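Local coordinates for periplasmic iron-binding protein (PDB 2VOZ), which binds ferric iron in the periplasm, probably as the solute-binding component of an ABC transporter that imports Fe(3+), at residues G255-H260 with G321-V326; T147-A152 with F249-S254; R131-S136 with V219-S224. One frame throughout, in Å; residues are numbered along the deposited sequence. Where two conformers were deposited one is given.

Contact 1 of 3, residues G255-H260 with G321-V326; sequences GERGTH and GDPLNV
Arg257 and Asp322 hold two loops together through a side-on salt bridge. NE of Arg257 donates to OD2 of Asp322 at 2.9 Å, and OD2 lies in the guanidinium plane. NH1 of Arg257 donates to the other oxygen, OD1 of Asp322, at 2.8 Å; OD1 lies somewhat out of that plane. The two flat groups are turned 45° against each other. The bend of the Arg257 chain at chi3 (58°) turns NE and NH1 together onto the carboxylate. OD1 of Asp322 also takes the backbone N of Leu324 at 2.8 Å on its anti side, which makes an Asx turn.

The tight part is where the backbones cross, at Gly258, Thr259, Gly321 and Asp322. N of Asp322 donates to O of Thr259 at 2.9 Å, and the bond is nearly straight. Thr259 and Gly321 form a single beta bridge there. Gly258 packs directly against Gly321 and Asp322, its C 3.6 Å from N of Asp322. The CB of Thr259 points away from 321-326, and OG1 hydrogen-bonds to O of Pro250.

The other side is looser. Arg257 and Pro323 are exposed to solvent, and CD of Pro323 rests 3.4 Å from O of Arg257. Two waters reach OD2 of Asp322. One is shared with O of Gly258; the other binds weakly to OD2 and also meets ND1 of His260. Ile180 of helix 168-181 packs on both Arg257 and Asp322.

The Asp322 carboxylate thus serves the guanidinium, a backbone N-H and water at once. Such a setting would be expected to favour its ionised form.

Contact 2 of 3, residues T147-A152 with F249-S254; sequences TYEALA and FPNTGS
N of Tyr148 donates to OD1 of Asn251 at 2.9 Å, in the carbonyl plane and on a lone pair. Two carbons pack against the same oxygen: CA of Thr147 lies 3.0 Å from OD1 of Asn251, and CD2 of the Tyr148 ring comes within 3.1 Å of it. The amide nitrogen is held as well. ND2 of Asn251 donates to OE1 of Glu149 at 3.0 Å, almost straight (176°), with the acceptor in the amide plane. The two bonds fix the amide's rotation and tell its O from its N. The bend of Glu149 at chi2 (85°) curls its carboxylate back to reach that nitrogen. OE2 of Glu149 has its own partners on helix 168-181, Arg177 by a salt bridge and His181 by a hydrogen bond.

Beside the amide, Pro250 packs on the tyrosine. CB of Pro250 sits over one face of the Tyr148 ring, 4.3 Å from its centroid, in a CH-pi contact. CG of Pro250 reaches the hydroxyl end of the ring, 3.3 Å from CZ of Tyr148. The hydroxyl itself bonds to O of Arg131 and to N of His260.

On the turn, OG1 of Thr147 accepts N of Ala150 at 2.9 Å, an ST motif just ahead of the 3-10 segment 149-152. CB and CG2 of Thr147 pack against the Asn251 amide.

Both ends of this buried amide are bonded to 147-152: the oxygen to a backbone N-H, the nitrogen to a carboxylate. The link to Arg177 and His181 would probably steady the Glu149 carboxylate that receives it.

Contact 3 of 3, residues R131-S136 with V219-S224; sequences RVLYYS and VAIANS
The first torsion of Arg131 (chi1 -166°) sets CG opposite its backbone N and 3.7 Å from CG2 of Ile221; the chain then bends at chi2 and brings NH1 to OD1 of Asn223. That of Tyr134 (chi1 -68°) turns the ring along the neighbouring strand toward Asn223. These residues belong to an antiparallel pair of strands, 131-136 and 219-223, in the mixed sheet of this periplasmic binding protein.

Val132 with Ala222 and Tyr134 with Ala220 are the hydrogen-bonded pairs. The pairs between and beside them are non-hydrogen-bonded. Leu133 and Ile221 lie side by side on one face, with CD2 of Leu133 4.0 Å from CG1 of Ile221. On the other face, CE1 of Tyr134 is 3.6 Å from CB of Ala222.

The guanidinium of Arg131 lies over CA of Ala222. Its NH1 bond to OD1 of Asn223 is weak, the planes being 78° apart. Its stronger partner is Asp205, which also accepts N of Asn223. ND2 of Asn223 bonds to OH of Tyr225, an iron ligand, so this strand end adjoins the metal site.

At that same end the hydroxyl of Tyr134 donates to O of Asn223 at 2.8 Å, from above the carbonyl plane.

Overall arrangement
The three contacts cluster near one end of strand 124-136. Centres of contacts 1 and 2, and of contacts 2 and 3, are about 11 Å apart; those of contacts 1 and 3 are about 17 Å apart. Contacts 1 and 2 share the connection between strands 245-248 and 261-268. Along the chain, contacts 2 and 3 have alternating segments, and both close before contact 1 opens. Tyr148 of contact 2 joins all three: its OH bonds to O of Arg131 and N of His260. Helix 168-181, which carries the iron ligand Tyr169, packs on all three. Contacts 1 and 2 join loops to each other, contact 3 pairs two strands, and its Asn223 end adjoins the iron site.

Contact 1 of 3, residues G255-H260 with G321-V326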
ATOM      1  N   GLY B 255     -31.278 -35.407  -2.819  1.00 26.17           N
ATOM      2  CA  GLY B 255     -31.509 -35.439  -4.250  1.00 25.98           C
ATOM      3  C   GLY B 255     -31.100 -34.191  -4.992  1.00 25.16           C
ATOM      4  O   GLY B 255     -31.272 -34.125  -6.193  1.00 26.33           O
ATOM      5  N   GLU B 256     -30.596 -33.171  -4.299  1.00 24.03           N
ATOM      6  CA  GLU B 256     -30.029 -32.030  -5.017  1.00 22.10           C
ATOM      7  C   GLU B 256     -28.533 -32.293  -5.186  1.00 21.04           C
ATOM      8  O   GLU B 256     -27.962 -33.131  -4.475  1.00 21.94           O
ATOM      9  CB  GLU B 256     -30.272 -30.697  -4.291  1.00 22.61           C
ATOM     10  CG  GLU B 256     -31.751 -30.394  -4.021  1.00 23.46           C
ATOM     11  CD  GLU B 256     -32.579 -30.267  -5.298  1.00 27.26           C
ATOM     12  OE1 GLU B 256     -33.816 -30.460  -5.216  1.00 29.40           O
ATOM     13  OE2 GLU B 256     -32.010 -29.978  -6.381  1.00 28.28           O
ATOM     14  N   ARG B 257     -27.923 -31.593  -6.134  1.00 17.31           N
ATOM     15  CA  ARG B 257     -26.562 -31.893  -6.594  1.00 15.15           C
ATOM     16  C   ARG B 257     -25.462 -31.347  -5.700  1.00 13.50           C
ATOM     17  O   ARG B 257     -24.382 -31.920  -5.636  1.00 12.25           O
ATOM     18  CB  ARG B 257     -26.355 -31.308  -7.992  1.00 15.12           C
ATOM     19  CG  ARG B 257     -27.265 -31.919  -9.084  1.00 16.35           C
ATOM     20  CD  ARG B 257     -27.055 -31.148 -10.384  1.00 18.76           C
ATOM     21  NE  ARG B 257     -25.649 -31.182 -10.790  1.00 17.34           N
ATOM     22  CZ  ARG B 257     -25.095 -32.128 -11.548  1.00 17.77           C
ATOM     23  NH1 ARG B 257     -23.793 -32.070 -11.829  1.00 18.10           N
ATOM     24  NH2 ARG B 257     -25.830 -33.147 -12.000  1.00 19.26           N
ATOM     25  N   GLY B 258     -25.710 -30.195  -5.090  1.00 12.49           N
ATOM     26  CA  GLY B 258     -24.660 -29.500  -4.323  1.00 10.63           C
ATOM     27  C   GLY B 258     -24.691 -28.035  -4.717  1.00 10.20           C
ATOM     28  O   GLY B 258     -25.262 -27.657  -5.740  1.00 10.48           O
ATOM     29  N   THR B 259     -24.026 -27.212  -3.911  1.00 10.09           N
ATOM     30  CA  THR B 259     -23.995 -25.786  -4.163  1.00  9.31           C
ATOM     31  C   THR B 259     -23.145 -25.532  -5.431  1.00  9.57           C
ATOM     32  O   THR B 259     -22.162 -26.203  -5.677  1.00 10.04           O
ATOM     33  CB  THR B 259     -23.293 -25.119  -2.957  1.00 10.21           C
ATOM     34  OG1 THR B 259     -24.046 -25.401  -1.756  1.00 10.51           O
ATOM     35  CG2 THR B 259     -23.149 -23.598  -3.183  1.00 10.25           C
ATOM     36  N   HIS B 260     -23.467 -24.483  -6.164  1.00  8.90           N
ATOM     37  CA  HIS B 260     -22.674 -24.161  -7.343  1.00  8.70           C
ATOM     38  C   HIS B 260     -21.299 -23.686  -6.859  1.00  9.18           C
ATOM     39  O   HIS B 260     -21.216 -22.796  -6.037  1.00  8.66           O
ATOM     40  CB  HIS B 260     -23.364 -23.046  -8.119  1.00  9.47           C
ATOM     41  CG  HIS B 260     -22.526 -22.465  -9.213  1.00  9.58           C
ATOM     42  ND1 HIS B 260     -22.373 -23.087 -10.430  1.00 11.02           N
ATOM     43  CD2 HIS B 260     -21.820 -21.311  -9.285  1.00  9.10           C
ATOM     44  CE1 HIS B 260     -21.597 -22.342 -11.202  1.00 10.64           C
ATOM     45  NE2 HIS B 260     -21.250 -21.256 -10.530  1.00 11.49           N
ATOM     46  N   GLY B 321     -20.111 -29.193  -2.650  1.00 12.75           N
ATOM     47  CA  GLY B 321     -20.182 -28.643  -4.000  1.00 13.40           C
ATOM     48  C   GLY B 321     -20.793 -29.583  -5.003  1.00 13.74           C
ATOM     49  O   GLY B 321     -20.630 -30.787  -4.898  1.00 12.64           O
ATOM     50  N   ASP B 322     -21.470 -29.011  -5.985  1.00 12.97           N
ATOM     51  CA  ASP B 322     -21.900 -29.735  -7.171  1.00 12.94           C
ATOM     52  C   ASP B 322     -20.673 -30.383  -7.829  1.00 13.07           C
ATOM     53  O   ASP B 322     -19.645 -29.709  -8.018  1.00 13.38           O
ATOM     54  CB  ASP B 322     -22.571 -28.718  -8.102  1.00 13.44           C
ATOM     55  CG  ASP B 322     -23.262 -29.358  -9.297  1.00 13.75           C
ATOM     56  OD1 ASP B 322     -22.775 -30.363  -9.843  1.00 14.51           O
ATOM     57  OD2 ASP B 322     -24.322 -28.823  -9.695  1.00 16.81           O
ATOM     58  N   PRO B 323     -20.756 -31.705  -8.135  1.00 12.69           N
ATOM     59  CA  PRO B 323     -19.639 -32.438  -8.773  1.00 13.15           C
ATOM     60  C   PRO B 323     -19.447 -32.130 -10.273  1.00 12.06           C
ATOM     61  O   PRO B 323     -18.509 -32.645 -10.878  1.00 10.77           O
ATOM     62  CB  PRO B 323     -20.019 -33.905  -8.553  1.00 13.79           C
ATOM     63  CG  PRO B 323     -21.523 -33.899  -8.590  1.00 14.41           C
ATOM     64  CD  PRO B 323     -21.908 -32.595  -7.868  1.00 12.83           C
ATOM     65  N   LEU B 324     -20.267 -31.245 -10.845  1.00 11.45           N
ATOM     66  CA  LEU B 324     -20.149 -30.856 -12.276  1.00 11.71           C
ATOM     67  C   LEU B 324     -18.731 -30.442 -12.636  1.00 11.43           C
ATOM     68  O   LEU B 324     -18.101 -29.682 -11.892  1.00 12.14           O
ATOM     69  CB  LEU B 324     -21.110 -29.706 -12.584  1.00 11.66           C
ATOM     70  CG  LEU B 324     -21.154 -29.161 -13.979  1.00 12.77           C
ATOM     71  CD1 LEU B 324     -21.905 -30.216 -14.830  1.00 12.32           C
ATOM     72  CD2 LEU B 324     -21.892 -27.844 -14.038  1.00 13.91           C
ATOM     73  N   ASN B 325     -18.194 -30.920 -13.754  1.00 10.71           N
ATOM     74  CA  ASN B 325     -16.835 -30.467 -14.092  1.00  9.61           C
ATOM     75  C   ASN B 325     -16.936 -28.980 -14.412  1.00 10.24           C
ATOM     76  O   ASN B 325     -17.810 -28.557 -15.167  1.00 11.26           O
ATOM     77  CB  ASN B 325     -16.236 -31.270 -15.260  1.00 10.50           C
ATOM     78  CG  ASN B 325     -14.815 -30.867 -15.564  1.00 12.28           C
ATOM     79  OD1 ASN B 325     -14.589 -29.841 -16.227  1.00 13.00           O
ATOM     80  ND2 ASN B 325     -13.843 -31.642 -15.063  1.00 12.00           N
ATOM     81  N   VAL B 326     -16.045 -28.189 -13.817  1.00  9.85           N
ATOM     82  CA  VAL B 326     -16.153 -26.728 -13.964  1.00 10.44           C
ATOM     83  C   VAL B 326     -15.871 -26.263 -15.390  1.00  9.50           C
ATOM     84  O   VAL B 326     -16.214 -25.125 -15.719  1.00 11.10           O
ATOM     85  CB  VAL B 326     -15.305 -25.963 -12.935  1.00 10.36           C
ATOM     86  CG1 VAL B 326     -15.816 -26.239 -11.488  1.00 11.89           C
ATOM     87  CG2 VAL B 326     -13.843 -26.355 -13.105  1.00 11.25           C
TER
HETATM   88  O   HOH W   1     -26.081 -27.356  -8.377  1.00 12.42           O
HETATM   89  O   HOH W   2     -23.028 -25.962 -10.488  1.00 11.94           O

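Contact 2 of 3, residues T147-A152 with F249-S254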
ATOM      1  N   THR B 147     -33.097 -24.187  -3.242  1.00 11.19           N
ATOM      2  CA  THR B 147     -32.266 -24.296  -4.447  1.00 10.78           C
ATOM      3  C   THR B 147     -32.291 -22.979  -5.256  1.00  9.98           C
ATOM      4  O   THR B 147     -33.192 -22.162  -5.080  1.00  9.54           O
ATOM      5  CB  THR B 147     -32.797 -25.400  -5.396  1.00 11.58           C
ATOM      6  OG1 THR B 147     -34.130 -25.049  -5.850  1.00 11.72           O
ATOM      7  CG2 THR B 147     -32.804 -26.784  -4.675  1.00 12.85           C
ATOM      8  N   TYR B 148     -31.327 -22.792  -6.153  1.00  9.53           N
ATOM      9  CA  TYR B 148     -31.426 -21.668  -7.111  1.00  9.60           C
ATOM     10  C   TYR B 148     -32.721 -21.784  -7.863  1.00  9.34           C
ATOM     11  O   TYR B 148     -33.367 -20.775  -8.129  1.00 10.41           O
ATOM     12  CB  TYR B 148     -30.290 -21.663  -8.150  1.00  9.53           C
ATOM     13  CG  TYR B 148     -28.936 -21.805  -7.519  1.00  9.04           C
ATOM     14  CD1 TYR B 148     -28.316 -20.724  -6.902  1.00  9.04           C
ATOM     15  CD2 TYR B 148     -28.284 -23.035  -7.528  1.00  8.37           C
ATOM     16  CE1 TYR B 148     -27.040 -20.889  -6.277  1.00  8.39           C
ATOM     17  CE2 TYR B 148     -27.024 -23.220  -6.916  1.00  7.89           C
ATOM     18  CZ  TYR B 148     -26.419 -22.153  -6.297  1.00  9.98           C
ATOM     19  OH  TYR B 148     -25.194 -22.359  -5.697  1.00  9.79           O
ATOM     20  N   GLU B 149     -33.053 -23.022  -8.220  1.00  9.99           N
ATOM     21  CA  GLU B 149     -34.192 -23.314  -9.101  1.00  9.74           C
ATOM     22  C   GLU B 149     -35.503 -22.807  -8.465  1.00 10.53           C
ATOM     23  O   GLU B 149     -36.373 -22.255  -9.150  1.00 10.91           O
ATOM     24  CB  GLU B 149     -34.230 -24.816  -9.386  1.00  9.33           C
ATOM     25  CG  GLU B 149     -33.101 -25.302 -10.376  1.00 10.11           C
ATOM     26  CD  GLU B 149     -31.753 -25.613  -9.709  1.00 13.45           C
ATOM     27  OE1 GLU B 149     -31.510 -25.189  -8.559  1.00 12.39           O
ATOM     28  OE2 GLU B 149     -30.894 -26.252 -10.351  1.00 13.89           O
ATOM     29  N   ALA B 150     -35.609 -22.920  -7.143  1.00  9.73           N
ATOM     30  CA  ALA B 150     -36.863 -22.549  -6.448  1.00  9.82           C
ATOM     31  C   ALA B 150     -37.053 -21.056  -6.337  1.00 10.05           C
ATOM     32  O   ALA B 150     -38.134 -20.589  -6.015  1.00 10.37           O
ATOM     33  CB  ALA B 150     -36.887 -23.165  -5.028  1.00  9.78           C
ATOM     34  N   LEU B 151     -35.995 -20.292  -6.569  1.00  9.90           N
ATOM     35  CA  LEU B 151     -36.136 -18.835  -6.547  1.00 11.15           C
ATOM     36  C   LEU B 151     -36.971 -18.278  -7.714  1.00 11.07           C
ATOM     37  O   LEU B 151     -37.278 -17.077  -7.743  1.00 11.63           O
ATOM     38  CB  LEU B 151     -34.776 -18.149  -6.502  1.00 11.34           C
ATOM     39  CG  LEU B 151     -33.951 -18.405  -5.235  1.00 12.25           C
ATOM     40  CD1 LEU B 151     -32.627 -17.663  -5.330  1.00 13.07           C
ATOM     41  CD2 LEU B 151     -34.647 -18.036  -3.914  1.00 11.53           C
ATOM     42  N   ALA B 152     -37.329 -19.165  -8.633  1.00 11.67           N
ATOM     43  CA  ALA B 152     -38.228 -18.840  -9.748  1.00 12.97           C
ATOM     44  C   ALA B 152     -39.703 -18.967  -9.333  1.00 13.72           C
ATOM     45  O   ALA B 152     -40.597 -18.556 -10.102  1.00 15.05           O
ATOM     46  CB  ALA B 152     -37.921 -19.742 -10.967  1.00 12.88           C
ATOM     47  N   PHE B 249     -26.385 -21.902   2.142  1.00  9.79           N
ATOM     48  CA  PHE B 249     -25.896 -22.753   1.070  1.00 10.44           C
ATOM     49  C   PHE B 249     -27.064 -23.443   0.370  1.00 10.63           C
ATOM     50  O   PHE B 249     -27.742 -24.276   0.986  1.00 11.15           O
ATOM     51  CB  PHE B 249     -24.917 -23.831   1.561  1.00 10.51           C
ATOM     52  CG  PHE B 249     -23.572 -23.308   1.991  1.00 10.37           C
ATOM     53  CD1 PHE B 249     -22.596 -22.959   1.054  1.00 12.51           C
ATOM     54  CD2 PHE B 249     -23.263 -23.198   3.350  1.00 15.53           C
ATOM     55  CE1 PHE B 249     -21.344 -22.481   1.460  1.00 14.24           C
ATOM     56  CE2 PHE B 249     -22.017 -22.727   3.754  1.00 15.67           C
ATOM     57  CZ  PHE B 249     -21.060 -22.351   2.806  1.00 14.35           C
ATOM     58  N   PRO B 250     -27.297 -23.105  -0.905  1.00  9.85           N
ATOM     59  CA  PRO B 250     -28.350 -23.774  -1.645  1.00  9.69           C
ATOM     60  C   PRO B 250     -27.962 -25.136  -2.228  1.00  9.51           C
ATOM     61  O   PRO B 250     -26.780 -25.460  -2.382  1.00 10.36           O
ATOM     62  CB  PRO B 250     -28.607 -22.808  -2.798  1.00  8.78           C
ATOM     63  CG  PRO B 250     -27.214 -22.305  -3.089  1.00  7.62           C
ATOM     64  CD  PRO B 250     -26.651 -22.060  -1.725  1.00 10.32           C
ATOM     65  N   ASN B 251     -29.001 -25.874  -2.594  1.00  9.94           N
ATOM     66  CA  ASN B 251     -28.895 -27.107  -3.375  1.00 11.22           C
ATOM     67  C   ASN B 251     -28.130 -28.216  -2.649  1.00 12.61           C
ATOM     68  O   ASN B 251     -27.467 -29.022  -3.294  1.00 12.48           O
ATOM     69  CB  ASN B 251     -28.234 -26.829  -4.742  1.00 11.07           C
ATOM     70  CG  ASN B 251     -29.140 -26.055  -5.657  1.00 11.02           C
ATOM     71  OD1 ASN B 251     -29.469 -24.938  -5.356  1.00  8.46           O
ATOM     72  ND2 ASN B 251     -29.557 -26.661  -6.773  1.00 12.86           N
ATOM     73  N   THR B 252     -28.198 -28.229  -1.322  1.00 13.01           N
ATOM     74  CA  THR B 252     -27.516 -29.281  -0.553  1.00 14.73           C
ATOM     75  C   THR B 252     -28.502 -30.315  -0.010  1.00 16.57           C
ATOM     76  O   THR B 252     -28.082 -31.274   0.664  1.00 16.16           O
ATOM     77  CB  THR B 252     -26.697 -28.704   0.621  1.00 14.35           C
ATOM     78  OG1 THR B 252     -27.591 -28.288   1.654  1.00 15.94           O
ATOM     79  CG2 THR B 252     -25.858 -27.512   0.166  1.00 17.43           C
ATOM     80  N   GLY B 253     -29.784 -30.118  -0.317  1.00 16.82           N
ATOM     81  CA  GLY B 253     -30.839 -31.031   0.138  1.00 20.16           C
ATOM     82  C   GLY B 253     -30.767 -32.390  -0.516  1.00 22.31           C
ATOM     83  O   GLY B 253     -30.030 -32.590  -1.493  1.00 22.73           O
ATOM     84  N   SER B 254     -31.562 -33.338   0.014  1.00 24.82           N
ATOM     85  CA  SER B 254     -31.690 -34.684  -0.545  0.50 25.44           C
ATOM     86  C   SER B 254     -31.951 -34.591  -2.034  1.00 25.77           C
ATOM     87  O   SER B 254     -32.787 -33.792  -2.461  1.00 27.09           O
ATOM     88  CB  SER B 254     -32.870 -35.434   0.097  0.50 25.88           C
ATOM     89  OG  SER B 254     -33.079 -35.067   1.449  0.50 25.56           O
TER

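Contact 3 of 3, residues R131-S136 with V219-S224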
ATOM      1  N   ARG B 131     -21.298 -19.908  -4.987  1.00  8.86           N
ATOM      2  CA  ARG B 131     -22.245 -18.841  -5.271  1.00  9.10           C
ATOM      3  C   ARG B 131     -23.482 -19.215  -4.434  1.00  9.89           C
ATOM      4  O   ARG B 131     -24.167 -20.201  -4.701  1.00 11.30           O
ATOM      5  CB  ARG B 131     -22.540 -18.699  -6.785  1.00  8.32           C
ATOM      6  CG  ARG B 131     -23.272 -17.362  -7.106  1.00  9.16           C
ATOM      7  CD  ARG B 131     -22.851 -16.874  -8.479  1.00  8.53           C
ATOM      8  NE  ARG B 131     -23.366 -15.543  -8.786  1.00  9.45           N
ATOM      9  CZ  ARG B 131     -22.869 -14.399  -8.292  1.00  9.53           C
ATOM     10  NH1 ARG B 131     -21.841 -14.411  -7.446  1.00  5.69           N
ATOM     11  NH2 ARG B 131     -23.396 -13.231  -8.657  1.00 10.10           N
ATOM     12  N   VAL B 132     -23.705 -18.450  -3.377  1.00  8.53           N
ATOM     13  CA  VAL B 132     -24.659 -18.845  -2.361  1.00  9.00           C
ATOM     14  C   VAL B 132     -25.841 -17.885  -2.327  1.00  9.20           C
ATOM     15  O   VAL B 132     -25.910 -16.943  -3.108  1.00  8.79           O
ATOM     16  CB  VAL B 132     -23.994 -18.890  -0.965  1.00  9.75           C
ATOM     17  CG1 VAL B 132     -22.918 -19.999  -0.897  1.00 11.56           C
ATOM     18  CG2 VAL B 132     -23.417 -17.498  -0.538  1.00  8.49           C
ATOM     19  N   LEU B 133     -26.765 -18.133  -1.399  1.00  8.50           N
ATOM     20  CA  LEU B 133     -27.862 -17.215  -1.180  1.00  9.11           C
ATOM     21  C   LEU B 133     -27.635 -16.460   0.104  1.00  9.94           C
ATOM     22  O   LEU B 133     -27.030 -16.997   1.067  1.00 11.47           O
ATOM     23  CB  LEU B 133     -29.172 -17.974  -1.063  1.00  9.03           C
ATOM     24  CG  LEU B 133     -29.504 -18.941  -2.199  1.00  9.70           C
ATOM     25  CD1 LEU B 133     -30.957 -19.459  -2.103  1.00 10.79           C
ATOM     26  CD2 LEU B 133     -29.286 -18.277  -3.543  1.00 10.35           C
ATOM     27  N   TYR B 134     -28.089 -15.214   0.096  1.00  8.52           N
ATOM     28  CA  TYR B 134     -28.103 -14.373   1.283  1.00  8.43           C
ATOM     29  C   TYR B 134     -29.546 -14.004   1.545  1.00  8.14           C
ATOM     30  O   TYR B 134     -30.327 -13.797   0.613  1.00  9.34           O
ATOM     31  CB  TYR B 134     -27.254 -13.121   1.069  1.00  8.97           C
ATOM     32  CG  TYR B 134     -25.804 -13.511   0.971  1.00  9.36           C
ATOM     33  CD1 TYR B 134     -25.179 -13.634  -0.261  1.00  7.76           C
ATOM     34  CD2 TYR B 134     -25.092 -13.855   2.110  1.00 10.42           C
ATOM     35  CE1 TYR B 134     -23.835 -14.010  -0.364  1.00  9.41           C
ATOM     36  CE2 TYR B 134     -23.759 -14.238   2.029  1.00  8.59           C
ATOM     37  CZ  TYR B 134     -23.142 -14.317   0.787  1.00 11.02           C
ATOM     38  OH  TYR B 134     -21.820 -14.691   0.738  1.00 10.61           O
ATOM     39  N   TYR B 135     -29.917 -13.917   2.809  1.00  8.99           N
ATOM     40  CA  TYR B 135     -31.330 -13.618   3.095  1.00  8.73           C
ATOM     41  C   TYR B 135     -31.486 -12.736   4.302  1.00  9.16           C
ATOM     42  O   TYR B 135     -30.665 -12.770   5.229  1.00  9.67           O
ATOM     43  CB  TYR B 135     -32.155 -14.909   3.260  1.00  9.15           C
ATOM     44  CG  TYR B 135     -31.794 -15.731   4.495  1.00  9.63           C
ATOM     45  CD1 TYR B 135     -30.816 -16.747   4.423  1.00 10.00           C
ATOM     46  CD2 TYR B 135     -32.422 -15.465   5.746  1.00  8.24           C
ATOM     47  CE1 TYR B 135     -30.474 -17.522   5.543  1.00 11.46           C
ATOM     48  CE2 TYR B 135     -32.104 -16.253   6.859  1.00 10.18           C
ATOM     49  CZ  TYR B 135     -31.126 -17.250   6.756  1.00 12.71           C
ATOM     50  OH  TYR B 135     -30.780 -17.974   7.891  1.00 15.23           O
ATOM     51  N   SER B 136     -32.563 -11.957   4.283  1.00  9.16           N
ATOM     52  CA  SER B 136     -32.925 -11.086   5.385  1.00 10.05           C
ATOM     53  C   SER B 136     -33.321 -11.942   6.590  1.00 10.02           C
ATOM     54  O   SER B 136     -34.281 -12.695   6.526  1.00 10.08           O
ATOM     55  CB  SER B 136     -34.158 -10.252   4.978  1.00  9.48           C
ATOM     56  OG  SER B 136     -34.634  -9.488   6.074  1.00 10.48           O
ATOM     57  N   VAL B 219     -33.682 -11.626  -0.756  1.00  9.48           N
ATOM     58  CA  VAL B 219     -32.796 -12.781  -1.079  1.00  9.29           C
ATOM     59  C   VAL B 219     -31.853 -12.354  -2.192  1.00  9.49           C
ATOM     60  O   VAL B 219     -32.295 -11.810  -3.198  1.00 10.27           O
ATOM     61  CB  VAL B 219     -33.568 -14.054  -1.538  1.00 10.28           C
ATOM     62  CG1 VAL B 219     -32.583 -15.175  -1.869  1.00  8.71           C
ATOM     63  CG2 VAL B 219     -34.575 -14.489  -0.452  1.00 10.47           C
ATOM     64  N   ALA B 220     -30.552 -12.536  -1.972  1.00  8.77           N
ATOM     65  CA  ALA B 220     -29.558 -12.161  -2.987  1.00  9.23           C
ATOM     66  C   ALA B 220     -28.783 -13.390  -3.373  1.00  9.39           C
ATOM     67  O   ALA B 220     -28.683 -14.352  -2.578  1.00  9.88           O
ATOM     68  CB  ALA B 220     -28.599 -11.114  -2.471  1.00  8.47           C
ATOM     69  N   ILE B 221     -28.230 -13.353  -4.595  1.00  8.36           N
ATOM     70  CA  ILE B 221     -27.293 -14.382  -5.043  1.00  9.11           C
ATOM     71  C   ILE B 221     -25.933 -13.708  -5.128  1.00  8.02           C
ATOM     72  O   ILE B 221     -25.814 -12.659  -5.775  1.00  8.64           O
ATOM     73  CB  ILE B 221     -27.687 -14.909  -6.435  1.00  9.29           C
ATOM     74  CG1 ILE B 221     -29.108 -15.526  -6.374  1.00 10.35           C
ATOM     75  CG2 ILE B 221     -26.676 -15.981  -6.912  1.00 10.92           C
ATOM     76  CD1 ILE B 221     -29.644 -16.006  -7.745  1.00 11.77           C
ATOM     77  N   ALA B 222     -24.942 -14.235  -4.409  1.00  7.86           N
ATOM     78  CA  ALA B 222     -23.591 -13.637  -4.413  1.00  7.96           C
ATOM     79  C   ALA B 222     -22.608 -14.653  -3.918  1.00  8.30           C
ATOM     80  O   ALA B 222     -22.988 -15.696  -3.402  1.00  8.45           O
ATOM     81  CB  ALA B 222     -23.518 -12.353  -3.576  1.00  8.10           C
ATOM     82  N   ASN B 223     -21.325 -14.405  -4.150  1.00  8.16           N
ATOM     83  CA  ASN B 223     -20.333 -15.369  -3.712  1.00  8.26           C
ATOM     84  C   ASN B 223     -20.129 -15.374  -2.206  1.00  8.38           C
ATOM     85  O   ASN B 223     -20.323 -14.340  -1.543  1.00  8.77           O
ATOM     86  CB  ASN B 223     -19.027 -15.122  -4.419  1.00  8.20           C
ATOM     87  CG  ASN B 223     -19.107 -15.487  -5.907  1.00  8.16           C
ATOM     88  OD1 ASN B 223     -19.986 -16.259  -6.337  1.00  8.41           O
ATOM     89  ND2 ASN B 223     -18.172 -14.948  -6.690  1.00  9.58           N
ATOM     90  N   SER B 224     -19.671 -16.527  -1.728  1.00  9.23           N
ATOM     91  CA  SER B 224     -19.397 -16.805  -0.330  1.00  9.13           C
ATOM     92  C   SER B 224     -18.397 -15.816   0.318  1.00  9.00           C
ATOM     93  O   SER B 224     -18.640 -15.331   1.440  1.00  7.70           O
ATOM     94  CB  SER B 224     -18.863 -18.261  -0.211  1.00  9.45           C
ATOM     95  OG  SER B 224     -17.754 -18.467  -1.081  1.00  9.41           O
TER